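Local coordinates for protein toll-like receptor 6, Variable lymphocyte receptor B (Mus musculus, PDB 3A79) that probably senses diacylated lipopeptides together with Toll-like receptor 2, and here is an extracellular domain fused to repeats of a hagfish lymphocyte receptor, at residues Lys486-Asp494 against Trp509-Leu519; Lys390-Lys400 against Leu415-Trp426. All blocks are in the same frame, centred on the assembly; numbering follows the deposited sequence.

Overall arrangement
The chain winds as a leucine-rich-repeat solenoid, with short parallel strands lining one surface and loops and brief helices on the other. Coming from the N terminus, contact 2 is met first, within the Toll-like receptor 6 part: it closes the loop through strand 407-409, laying 415-426 on the segment with helix 394-397. Contact 1 follows in the hagfish part and closes the loop through strand 502-503, where 486-494 is covered by 509-519 at the start of helix 513-525. The two are in series, neither nested nor crossed, with centres about 29 Å apart. Contact 2 joins successive turns, whereas contact 1 ties the last turns to the C-terminal cap.

Contact 1 of 2, residues Lys486-Asp494 against Trp509-Leu519; sequences KSVPDGVFD and WDCTCPGIRYL
The Tyr518 ring carries Asp490 CA and the Gly491 N over one face, while Asp494 OD1 lies at its edge; the indole of Trp509 has Leu519 CD1 on one face and Ser487 CA, Val488 CG1 and Lys486 O at its edge. This is the junction between the hagfish repeats and their cysteine-rich C-terminal cap, whose disulfides Cys511-Cys544 and Cys513-Cys556 staple down the loop and helix start. With CG trans to the backbone N (chi1 173°), Tyr518 reaches off helix 513-525 across the loop. Asp490 CA sits 4.2 Å from the Tyr518 ring centroid, a CH-pi contact, and glycine, with no CB to press on the carbonyl O of Asp490, suits the positive phi of position 491, in the turn whose N lies over the ring face. Tyrosine adds a polar end: its OH donates to Asp494 OD1 at 2.6 Å, coming from above the carboxylate plane. Val488, buried, is branched to serve two neighbours, CG1 against Trp509 CZ3 at 3.6 Å and CG2 against Leu519 CD1 at 3.5 Å. Phe493 meets Tyr518 CE2 at its ring edge and also packs on Trp522. Beside the indole, Asp510 N donates to Lys486 O at 2.9 Å.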
loop_
_atom_site.group_PDB
_atom_site.type_symbol
_atom_site.label_atom_id
_atom_site.label_comp_id
_atom_site.label_asym_id
_atom_site.label_seq_id
_atom_site.Cartn_x
_atom_site.Cartn_y
_atom_site.Cartn_z
ATOM N N LYS B 486 -11.562 -22.340 8.725
ATOM C CA LYS B 486 -12.366 -23.072 9.696
ATOM C C LYS B 486 -12.246 -24.575 9.455
ATOM O O LYS B 486 -11.939 -25.339 10.373
ATOM C CB LYS B 486 -13.825 -22.595 9.680
ATOM C CG LYS B 486 -14.001 -21.178 10.216
ATOM C CD LYS B 486 -15.416 -20.921 10.679
ATOM C CE LYS B 486 -15.465 -19.830 11.751
ATOM N NZ LYS B 486 -16.729 -19.884 12.575
ATOM N N SER B 487 -12.466 -25.002 8.216
ATOM C CA SER B 487 -12.201 -26.392 7.855
ATOM C C SER B 487 -11.515 -26.517 6.505
ATOM O O SER B 487 -11.333 -25.529 5.800
ATOM C CB SER B 487 -13.473 -27.241 7.904
ATOM O OG SER B 487 -13.586 -27.905 9.152
ATOM N N VAL B 488 -11.127 -27.739 6.163
ATOM C CA VAL B 488 -10.402 -28.007 4.927
ATOM C C VAL B 488 -11.083 -29.135 4.172
ATOM O O VAL B 488 -11.209 -30.240 4.697
ATOM C CB VAL B 488 -8.944 -28.421 5.216
ATOM C CG1 VAL B 488 -8.075 -27.196 5.507
ATOM C CG2 VAL B 488 -8.890 -29.431 6.371
ATOM N N PRO B 489 -11.526 -28.867 2.930
ATOM C CA PRO B 489 -12.240 -29.905 2.177
ATOM C C PRO B 489 -11.581 -31.277 2.346
ATOM O O PRO B 489 -10.351 -31.379 2.317
ATOM C CB PRO B 489 -12.138 -29.415 0.732
ATOM C CG PRO B 489 -12.083 -27.928 0.858
ATOM C CD PRO B 489 -11.324 -27.641 2.136
ATOM N N ASP B 490 -12.401 -32.308 2.543
ATOM C CA ASP B 490 -11.914 -33.660 2.811
ATOM C C ASP B 490 -11.195 -34.245 1.598
ATOM O O ASP B 490 -11.793 -34.385 0.530
ATOM C CB ASP B 490 -13.079 -34.583 3.211
ATOM C CG ASP B 490 -13.795 -34.128 4.481
ATOM O OD1 ASP B 490 -13.117 -33.784 5.475
ATOM O OD2 ASP B 490 -15.044 -34.130 4.492
ATOM N N GLY B 491 -9.913 -34.576 1.763
ATOM C CA GLY B 491 -9.149 -35.241 0.719
ATOM C C GLY B 491 -8.099 -34.409 -0.007
ATOM O O GLY B 491 -7.806 -34.665 -1.180
ATOM N N VAL B 492 -7.524 -33.423 0.681
ATOM C CA VAL B 492 -6.473 -32.589 0.091
ATOM C C VAL B 492 -5.077 -33.098 0.421
ATOM O O VAL B 492 -4.410 -33.687 -0.433
ATOM C CB VAL B 492 -6.579 -31.123 0.542
ATOM C CG1 VAL B 492 -7.519 -30.353 -0.380
ATOM C CG2 VAL B 492 -7.022 -31.042 2.001
ATOM N N PHE B 493 -4.646 -32.867 1.658
ATOM C CA PHE B 493 -3.342 -33.317 2.145
ATOM C C PHE B 493 -3.016 -34.780 1.826
ATOM O O PHE B 493 -1.943 -35.277 2.188
ATOM C CB PHE B 493 -3.253 -33.123 3.655
ATOM C CG PHE B 493 -3.627 -31.756 4.115
ATOM C CD1 PHE B 493 -4.878 -31.513 4.643
ATOM C CD2 PHE B 493 -2.722 -30.713 4.034
ATOM C CE1 PHE B 493 -5.228 -30.250 5.078
ATOM C CE2 PHE B 493 -3.064 -29.444 4.463
ATOM C CZ PHE B 493 -4.319 -29.213 4.990
ATOM N N ASP B 494 -3.950 -35.470 1.179
ATOM C CA ASP B 494 -3.732 -36.844 0.741
ATOM C C ASP B 494 -2.799 -36.858 -0.461
ATOM O O ASP B 494 -1.803 -37.586 -0.478
ATOM C CB ASP B 494 -5.053 -37.528 0.355
ATOM C CG ASP B 494 -6.119 -37.414 1.430
ATOM O OD1 ASP B 494 -5.770 -37.174 2.607
ATOM O OD2 ASP B 494 -7.312 -37.569 1.087
ATOM N N TRP B 509 -10.414 -23.050 13.555
ATOM C CA TRP B 509 -11.006 -24.287 13.038
ATOM C C TRP B 509 -12.356 -24.667 13.682
ATOM O O TRP B 509 -12.476 -24.693 14.906
ATOM C CB TRP B 509 -10.014 -25.450 13.188
ATOM C CG TRP B 509 -8.646 -25.214 12.586
ATOM C CD1 TRP B 509 -7.507 -24.832 13.245
ATOM C CD2 TRP B 509 -8.275 -25.370 11.209
ATOM N NE1 TRP B 509 -6.457 -24.734 12.363
ATOM C CE2 TRP B 509 -6.903 -25.058 11.107
ATOM C CE3 TRP B 509 -8.970 -25.741 10.052
ATOM C CZ2 TRP B 509 -6.215 -25.106 9.895
ATOM C CZ3 TRP B 509 -8.285 -25.785 8.848
ATOM C CH2 TRP B 509 -6.923 -25.470 8.780
ATOM N N ASP B 510 -13.361 -24.970 12.855
ATOM C CA ASP B 510 -14.645 -25.485 13.347
ATOM C C ASP B 510 -14.471 -26.928 13.799
ATOM O O ASP B 510 -14.163 -27.802 12.990
ATOM C CB ASP B 510 -15.737 -25.408 12.269
ATOM C CG ASP B 510 -17.121 -25.831 12.793
ATOM O OD1 ASP B 510 -17.672 -26.835 12.286
ATOM O OD2 ASP B 510 -17.659 -25.168 13.710
ATOM N N CYS B 511 -14.679 -27.176 15.091
ATOM C CA CYS B 511 -14.420 -28.493 15.670
ATOM C C CYS B 511 -15.672 -29.321 15.992
ATOM O O CYS B 511 -15.650 -30.173 16.883
ATOM C CB CYS B 511 -13.513 -28.365 16.899
ATOM S SG CYS B 511 -11.799 -28.021 16.450
ATOM N N THR B 512 -16.752 -29.079 15.254
ATOM C CA THR B 512 -17.956 -29.891 15.371
ATOM C C THR B 512 -17.734 -31.203 14.635
ATOM O O THR B 512 -17.338 -31.203 13.469
ATOM C CB THR B 512 -19.162 -29.183 14.763
ATOM O OG1 THR B 512 -19.073 -27.781 15.039
ATOM C CG2 THR B 512 -20.460 -29.746 15.338
ATOM N N CYS B 513 -18.011 -32.313 15.308
ATOM C CA CYS B 513 -17.575 -33.634 14.841
ATOM C C CYS B 513 -17.911 -34.071 13.403
ATOM O O CYS B 513 -17.096 -34.741 12.764
ATOM C CB CYS B 513 -17.966 -34.724 15.844
ATOM S SG CYS B 513 -16.613 -35.215 16.952
ATOM N N PRO B 514 -19.097 -33.705 12.885
ATOM C CA PRO B 514 -19.457 -34.188 11.542
ATOM C C PRO B 514 -18.411 -33.930 10.431
ATOM O O PRO B 514 -18.453 -34.630 9.418
ATOM C CB PRO B 514 -20.759 -33.438 11.238
ATOM C CG PRO B 514 -21.340 -33.137 12.569
ATOM C CD PRO B 514 -20.181 -32.916 13.499
ATOM N N GLY B 515 -17.502 -32.971 10.608
ATOM C CA GLY B 515 -16.569 -32.617 9.548
ATOM C C GLY B 515 -15.153 -32.219 9.952
ATOM O O GLY B 515 -14.343 -31.835 9.100
ATOM N N ILE B 516 -14.849 -32.304 11.245
ATOM C CA ILE B 516 -13.504 -32.011 11.741
ATOM C C ILE B 516 -12.715 -33.305 11.936
ATOM O O ILE B 516 -11.601 -33.296 12.472
ATOM C CB ILE B 516 -13.538 -31.213 13.067
ATOM C CG1 ILE B 516 -12.150 -30.667 13.410
ATOM C CG2 ILE B 516 -14.057 -32.074 14.205
ATOM C CD1 ILE B 516 -11.587 -29.729 12.366
ATOM N N ARG B 517 -13.305 -34.415 11.490
ATOM C CA ARG B 517 -12.671 -35.730 11.583
ATOM C C ARG B 517 -11.422 -35.824 10.701
ATOM O O ARG B 517 -10.339 -36.175 11.180
ATOM C CB ARG B 517 -13.663 -36.840 11.208
ATOM C CG ARG B 517 -13.122 -38.259 11.391
ATOM C CD ARG B 517 -13.752 -39.241 10.402
ATOM N NE ARG B 517 -13.490 -38.871 9.009
ATOM C CZ ARG B 517 -12.458 -39.309 8.287
ATOM N NH1 ARG B 517 -11.577 -40.146 8.819
ATOM N NH2 ARG B 517 -12.306 -38.913 7.027
ATOM N N TYR B 518 -11.580 -35.502 9.418
ATOM C CA TYR B 518 -10.503 -35.635 8.436
ATOM C C TYR B 518 -9.188 -35.029 8.903
ATOM O O TYR B 518 -8.127 -35.643 8.775
ATOM C CB TYR B 518 -10.903 -34.999 7.102
ATOM C CG TYR B 518 -9.770 -34.958 6.101
ATOM C CD1 TYR B 518 -9.343 -36.114 5.463
ATOM C CD2 TYR B 518 -9.121 -33.766 5.799
ATOM C CE1 TYR B 518 -8.306 -36.090 4.550
ATOM C CE2 TYR B 518 -8.079 -33.731 4.883
ATOM C CZ TYR B 518 -7.677 -34.900 4.262
ATOM O OH TYR B 518 -6.646 -34.884 3.351
ATOM N N LEU B 519 -9.266 -33.817 9.436
ATOM C CA LEU B 519 -8.073 -33.089 9.833
ATOM C C LEU B 519 -7.457 -33.719 11.074
ATOM O O LEU B 519 -6.239 -33.717 11.249
ATOM C CB LEU B 519 -8.417 -31.623 10.099
ATOM C CG LEU B 519 -7.473 -30.575 9.506
ATOM C CD1 LEU B 519 -8.003 -29.179 9.790
ATOM C CD2 LEU B 519 -6.056 -30.747 10.034
#

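Contact 2 of 2, residues Lys390-Lys400 against Leu415-Trp426; sequences KNFFKVALMTK and LNSHAYDRTCAW
Adjacent Phe392 and Phe393 reach largely different partners in 415-426, helped by different first torsions: chi1 173° in Phe392 turns CG away from the backbone N toward Trp426, whereas chi1 -65° in Phe393 sets CG opposite the carbonyl carbon, and the ring swings under Arg422. Arg422 CA stands over the centre of one face of the Phe393 ring, 3.9 Å from the centroid in a CH-pi contact, and Phe392 CD2 lies against the opposite face. An arginine suits this exposed position, since its aliphatic CB and CG can lie along the ring while the guanidinium, its plane nearly parallel to the ring plane (20° apart), stays at the surface.

Trp426 fills the other end. Its edge points at the face of Phe392 in an offset edge-to-face pair, centroids 6.0 Å apart. Ala396 CB lies over the indole, 3.7 Å from the centroid of its five-membered ring, and the small methyl lets helix 394-397 lie close against the flat group. Trp426 NE1 is hydrogen-bonded to Cys447 O, which probably helps to fix the rotation of the indole. Beside it, Thr399 OG1 donates to Ala396 O at 3.2 Å and accepts from Ala427 N, so this hydroxyl links 390-400 to the backbone just after 415-426.

Leucine and valine close the inner side, Val395 CG2 meeting Leu415 CD2 at 3.5 Å. A weak bond runs from Asn416 N to Lys390 O at 3.2 Å, while Lys390 NZ forms a salt bridge with an acidic side chain on the chain of another protein. The Cys424-Cys447 disulfide lies alongside. Buried aromatic and aliphatic groups packing one loop on the next are typical of the convex side of a leucine-rich-repeat solenoid, here in the Toll-like receptor 6 part.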
loop_
_atom_site.group_PDB
_atom_site.type_symbol
_atom_site.label_atom_id
_atom_site.label_comp_id
_atom_site.label_asym_id
_atom_site.label_seq_id
_atom_site.Cartn_x
_atom_site.Cartn_y
_atom_site.Cartn_z
ATOM N N LYS B 390 -0.370 -4.870 -5.780
ATOM C CA LYS B 390 -1.806 -5.061 -5.539
ATOM C C LYS B 390 -2.336 -6.399 -6.061
ATOM O O LYS B 390 -2.804 -7.233 -5.289
ATOM C CB LYS B 390 -2.615 -3.925 -6.174
ATOM C CG LYS B 390 -3.606 -3.228 -5.249
ATOM C CD LYS B 390 -2.961 -2.013 -4.574
ATOM C CE LYS B 390 -4.005 -0.981 -4.194
ATOM N NZ LYS B 390 -5.132 -1.571 -3.384
ATOM N N ASN B 391 -2.249 -6.591 -7.374
ATOM C CA ASN B 391 -2.953 -7.666 -8.056
ATOM C C ASN B 391 -2.194 -8.987 -8.230
ATOM O O ASN B 391 -1.492 -9.183 -9.216
ATOM C CB ASN B 391 -3.445 -7.163 -9.416
ATOM C CG ASN B 391 -4.276 -8.196 -10.156
ATOM O OD1 ASN B 391 -4.842 -7.912 -11.205
ATOM N ND2 ASN B 391 -4.363 -9.397 -9.606
ATOM N N PHE B 392 -2.392 -9.911 -7.297
ATOM C CA PHE B 392 -1.770 -11.238 -7.350
ATOM C C PHE B 392 -1.652 -11.867 -8.746
ATOM O O PHE B 392 -0.723 -12.622 -9.012
ATOM C CB PHE B 392 -2.505 -12.198 -6.414
ATOM C CG PHE B 392 -2.052 -13.628 -6.520
ATOM C CD1 PHE B 392 -1.023 -14.104 -5.720
ATOM C CD2 PHE B 392 -2.670 -14.505 -7.405
ATOM C CE1 PHE B 392 -0.613 -15.428 -5.807
ATOM C CE2 PHE B 392 -2.264 -15.825 -7.497
ATOM C CZ PHE B 392 -1.237 -16.289 -6.697
ATOM N N PHE B 393 -2.590 -11.578 -9.634
ATOM C CA PHE B 393 -2.556 -12.201 -10.951
ATOM C C PHE B 393 -1.671 -11.430 -11.927
ATOM O O PHE B 393 -1.144 -12.001 -12.891
ATOM C CB PHE B 393 -3.970 -12.396 -11.507
ATOM C CG PHE B 393 -4.805 -13.364 -10.713
ATOM C CD1 PHE B 393 -5.968 -12.948 -10.093
ATOM C CD2 PHE B 393 -4.416 -14.687 -10.580
ATOM C CE1 PHE B 393 -6.728 -13.829 -9.363
ATOM C CE2 PHE B 393 -5.178 -15.573 -9.850
ATOM C CZ PHE B 393 -6.335 -15.143 -9.242
ATOM N N LYS B 394 -1.504 -10.135 -11.671
ATOM C CA LYS B 394 -0.540 -9.346 -12.426
ATOM C C LYS B 394 0.871 -9.799 -12.026
ATOM O O LYS B 394 1.755 -9.917 -12.867
ATOM C CB LYS B 394 -0.751 -7.843 -12.200
ATOM C CG LYS B 394 -0.642 -7.003 -13.474
ATOM C CD LYS B 394 -0.562 -5.508 -13.171
ATOM C CE LYS B 394 -0.281 -4.672 -14.430
ATOM N NZ LYS B 394 -1.492 -4.427 -15.282
ATOM N N VAL B 395 1.052 -10.086 -10.741
ATOM C CA VAL B 395 2.312 -10.606 -10.203
ATOM C C VAL B 395 2.688 -11.983 -10.778
ATOM O O VAL B 395 3.832 -12.426 -10.675
ATOM C CB VAL B 395 2.268 -10.689 -8.641
ATOM C CG1 VAL B 395 3.594 -11.190 -8.064
ATOM C CG2 VAL B 395 1.894 -9.341 -8.032
ATOM N N ALA B 396 1.725 -12.667 -11.377
ATOM C CA ALA B 396 2.008 -13.955 -11.995
ATOM C C ALA B 396 2.448 -13.713 -13.421
ATOM O O ALA B 396 3.345 -14.384 -13.923
ATOM C CB ALA B 396 0.775 -14.852 -11.964
ATOM N N LEU B 397 1.810 -12.741 -14.066
ATOM C CA LEU B 397 2.096 -12.422 -15.457
ATOM C C LEU B 397 3.489 -11.816 -15.588
ATOM O O LEU B 397 4.089 -11.831 -16.664
ATOM C CB LEU B 397 1.036 -11.462 -16.007
ATOM C CG LEU B 397 1.077 -11.157 -17.509
ATOM C CD1 LEU B 397 0.611 -12.356 -18.331
ATOM C CD2 LEU B 397 0.265 -9.908 -17.852
ATOM N N MET B 398 3.994 -11.288 -14.478
ATOM C CA MET B 398 5.318 -10.684 -14.427
ATOM C C MET B 398 6.433 -11.686 -14.701
ATOM O O MET B 398 7.406 -11.376 -15.382
ATOM C CB MET B 398 5.543 -10.062 -13.056
ATOM C CG MET B 398 6.974 -9.621 -12.806
ATOM S SD MET B 398 7.102 -8.757 -11.238
ATOM C CE MET B 398 7.472 -10.113 -10.130
ATOM N N THR B 399 6.288 -12.888 -14.163
ATOM C CA THR B 399 7.332 -13.901 -14.264
ATOM C C THR B 399 7.236 -14.722 -15.550
ATOM O O THR B 399 8.036 -15.629 -15.774
ATOM C CB THR B 399 7.299 -14.851 -13.045
ATOM O OG1 THR B 399 6.105 -15.647 -13.076
ATOM C CG2 THR B 399 7.330 -14.049 -11.752
ATOM N N LYS B 400 6.256 -14.397 -16.388
ATOM C CA LYS B 400 5.995 -15.156 -17.608
ATOM C C LYS B 400 7.273 -15.547 -18.359
ATOM O O LYS B 400 7.447 -16.701 -18.751
ATOM C CB LYS B 400 5.042 -14.383 -18.529
ATOM C CG LYS B 400 4.667 -15.127 -19.806
ATOM C CD LYS B 400 3.499 -14.469 -20.543
ATOM C CE LYS B 400 3.925 -13.233 -21.328
ATOM N NZ LYS B 400 3.008 -12.974 -22.484
ATOM N N LEU B 415 -1.273 -7.700 -1.688
ATOM C CA LEU B 415 -1.870 -8.603 -2.666
ATOM C C LEU B 415 -3.296 -9.118 -2.331
ATOM O O LEU B 415 -3.704 -9.206 -1.168
ATOM C CB LEU B 415 -0.941 -9.799 -2.890
ATOM C CG LEU B 415 0.359 -9.586 -3.645
ATOM C CD1 LEU B 415 1.205 -10.861 -3.584
ATOM C CD2 LEU B 415 0.046 -9.190 -5.076
ATOM N N ASN B 416 -4.035 -9.473 -3.376
ATOM C CA ASN B 416 -5.338 -10.088 -3.218
ATOM C C ASN B 416 -5.821 -10.744 -4.503
ATOM O O ASN B 416 -5.652 -10.205 -5.602
ATOM C CB ASN B 416 -6.357 -9.074 -2.713
ATOM C CG ASN B 416 -6.680 -8.008 -3.731
ATOM O OD1 ASN B 416 -6.100 -6.927 -3.702
ATOM N ND2 ASN B 416 -7.615 -8.300 -4.630
ATOM N N SER B 417 -6.433 -11.911 -4.353
ATOM C CA SER B 417 -6.795 -12.729 -5.498
ATOM C C SER B 417 -8.235 -12.508 -5.958
ATOM O O SER B 417 -8.848 -13.392 -6.550
ATOM C CB SER B 417 -6.537 -14.204 -5.183
ATOM O OG SER B 417 -6.918 -14.519 -3.855
ATOM N N HIS B 418 -8.769 -11.317 -5.703
ATOM C CA HIS B 418 -10.131 -11.003 -6.125
ATOM C C HIS B 418 -10.195 -10.431 -7.538
ATOM O O HIS B 418 -11.247 -9.977 -7.977
ATOM C CB HIS B 418 -10.800 -10.040 -5.143
ATOM C CG HIS B 418 -11.242 -10.688 -3.866
ATOM N ND1 HIS B 418 -10.791 -10.282 -2.627
ATOM C CD2 HIS B 418 -12.089 -11.720 -3.638
ATOM C CE1 HIS B 418 -11.347 -11.030 -1.692
ATOM N NE2 HIS B 418 -12.134 -11.912 -2.279
ATOM N N ALA B 419 -9.072 -10.460 -8.248
ATOM C CA ALA B 419 -9.009 -9.916 -9.599
ATOM C C ALA B 419 -10.161 -10.411 -10.460
ATOM O O ALA B 419 -10.468 -11.603 -10.477
ATOM C CB ALA B 419 -7.686 -10.267 -10.250
ATOM N N TYR B 420 -10.796 -9.477 -11.161
ATOM C CA TYR B 420 -11.808 -9.775 -12.177
ATOM C C TYR B 420 -11.300 -10.805 -13.193
ATOM O O TYR B 420 -11.947 -11.823 -13.450
ATOM C CB TYR B 420 -12.180 -8.473 -12.894
ATOM C CG TYR B 420 -11.047 -7.452 -12.898
ATOM C CD1 TYR B 420 -9.956 -7.589 -13.762
ATOM C CD2 TYR B 420 -11.062 -6.362 -12.031
ATOM C CE1 TYR B 420 -8.918 -6.670 -13.763
ATOM C CE2 TYR B 420 -10.028 -5.436 -12.026
ATOM C CZ TYR B 420 -8.958 -5.594 -12.893
ATOM O OH TYR B 420 -7.927 -4.675 -12.888
ATOM N N ASP B 421 -10.130 -10.516 -13.761
ATOM C CA ASP B 421 -9.453 -11.380 -14.721
ATOM C C ASP B 421 -8.479 -12.289 -13.973
ATOM O O ASP B 421 -7.378 -11.861 -13.623
ATOM C CB ASP B 421 -8.694 -10.513 -15.733
ATOM C CG ASP B 421 -8.180 -11.306 -16.926
ATOM O OD1 ASP B 421 -7.701 -12.445 -16.736
ATOM O OD2 ASP B 421 -8.246 -10.779 -18.059
ATOM N N ARG B 422 -8.883 -13.535 -13.724
ATOM C CA ARG B 422 -8.077 -14.455 -12.915
ATOM C C ARG B 422 -7.235 -15.426 -13.748
ATOM O O ARG B 422 -7.146 -16.606 -13.417
ATOM C CB ARG B 422 -8.957 -15.232 -11.917
ATOM C CG ARG B 422 -9.719 -14.346 -10.925
ATOM C CD ARG B 422 -10.303 -15.131 -9.751
ATOM N NE ARG B 422 -11.204 -14.309 -8.936
ATOM C CZ ARG B 422 -11.876 -14.750 -7.872
ATOM N NH1 ARG B 422 -11.748 -16.012 -7.483
ATOM N NH2 ARG B 422 -12.678 -13.937 -7.189
ATOM N N THR B 423 -6.603 -14.919 -14.810
ATOM C CA THR B 423 -5.797 -15.756 -15.708
ATOM C C THR B 423 -4.379 -16.037 -15.190
ATOM O O THR B 423 -3.649 -15.125 -14.776
ATOM C CB THR B 423 -5.718 -15.180 -17.145
ATOM O OG1 THR B 423 -7.036 -15.099 -17.708
ATOM C CG2 THR B 423 -4.845 -16.072 -18.031
ATOM N N CYS B 424 -4.008 -17.318 -15.238
ATOM C CA CYS B 424 -2.739 -17.803 -14.707
ATOM C C CYS B 424 -1.708 -17.872 -15.806
ATOM O O CYS B 424 -2.026 -18.283 -16.922
ATOM C CB CYS B 424 -2.907 -19.196 -14.092
ATOM S SG CYS B 424 -1.849 -19.497 -12.657
ATOM N N ALA B 425 -0.479 -17.470 -15.472
ATOM C CA ALA B 425 0.666 -17.494 -16.389
ATOM C C ALA B 425 1.995 -17.554 -15.636
ATOM O O ALA B 425 2.951 -16.876 -16.015
ATOM C CB ALA B 425 0.648 -16.274 -17.304
ATOM N N TRP B 426 2.054 -18.365 -14.580
ATOM C CA TRP B 426 3.251 -18.440 -13.737
ATOM C C TRP B 426 4.462 -18.978 -14.481
ATOM O O TRP B 426 4.334 -19.714 -15.458
ATOM C CB TRP B 426 3.009 -19.299 -12.487
ATOM C CG TRP B 426 2.405 -18.556 -11.324
ATOM C CD1 TRP B 426 1.174 -18.753 -10.789
ATOM C CD2 TRP B 426 3.010 -17.501 -10.559
ATOM N NE1 TRP B 426 0.966 -17.894 -9.746
ATOM C CE2 TRP B 426 2.079 -17.113 -9.580
ATOM C CE3 TRP B 426 4.246 -16.847 -10.610
ATOM C CZ2 TRP B 426 2.342 -16.102 -8.653
ATOM C CZ3 TRP B 426 4.505 -15.840 -9.689
ATOM C CH2 TRP B 426 3.559 -15.479 -8.726
#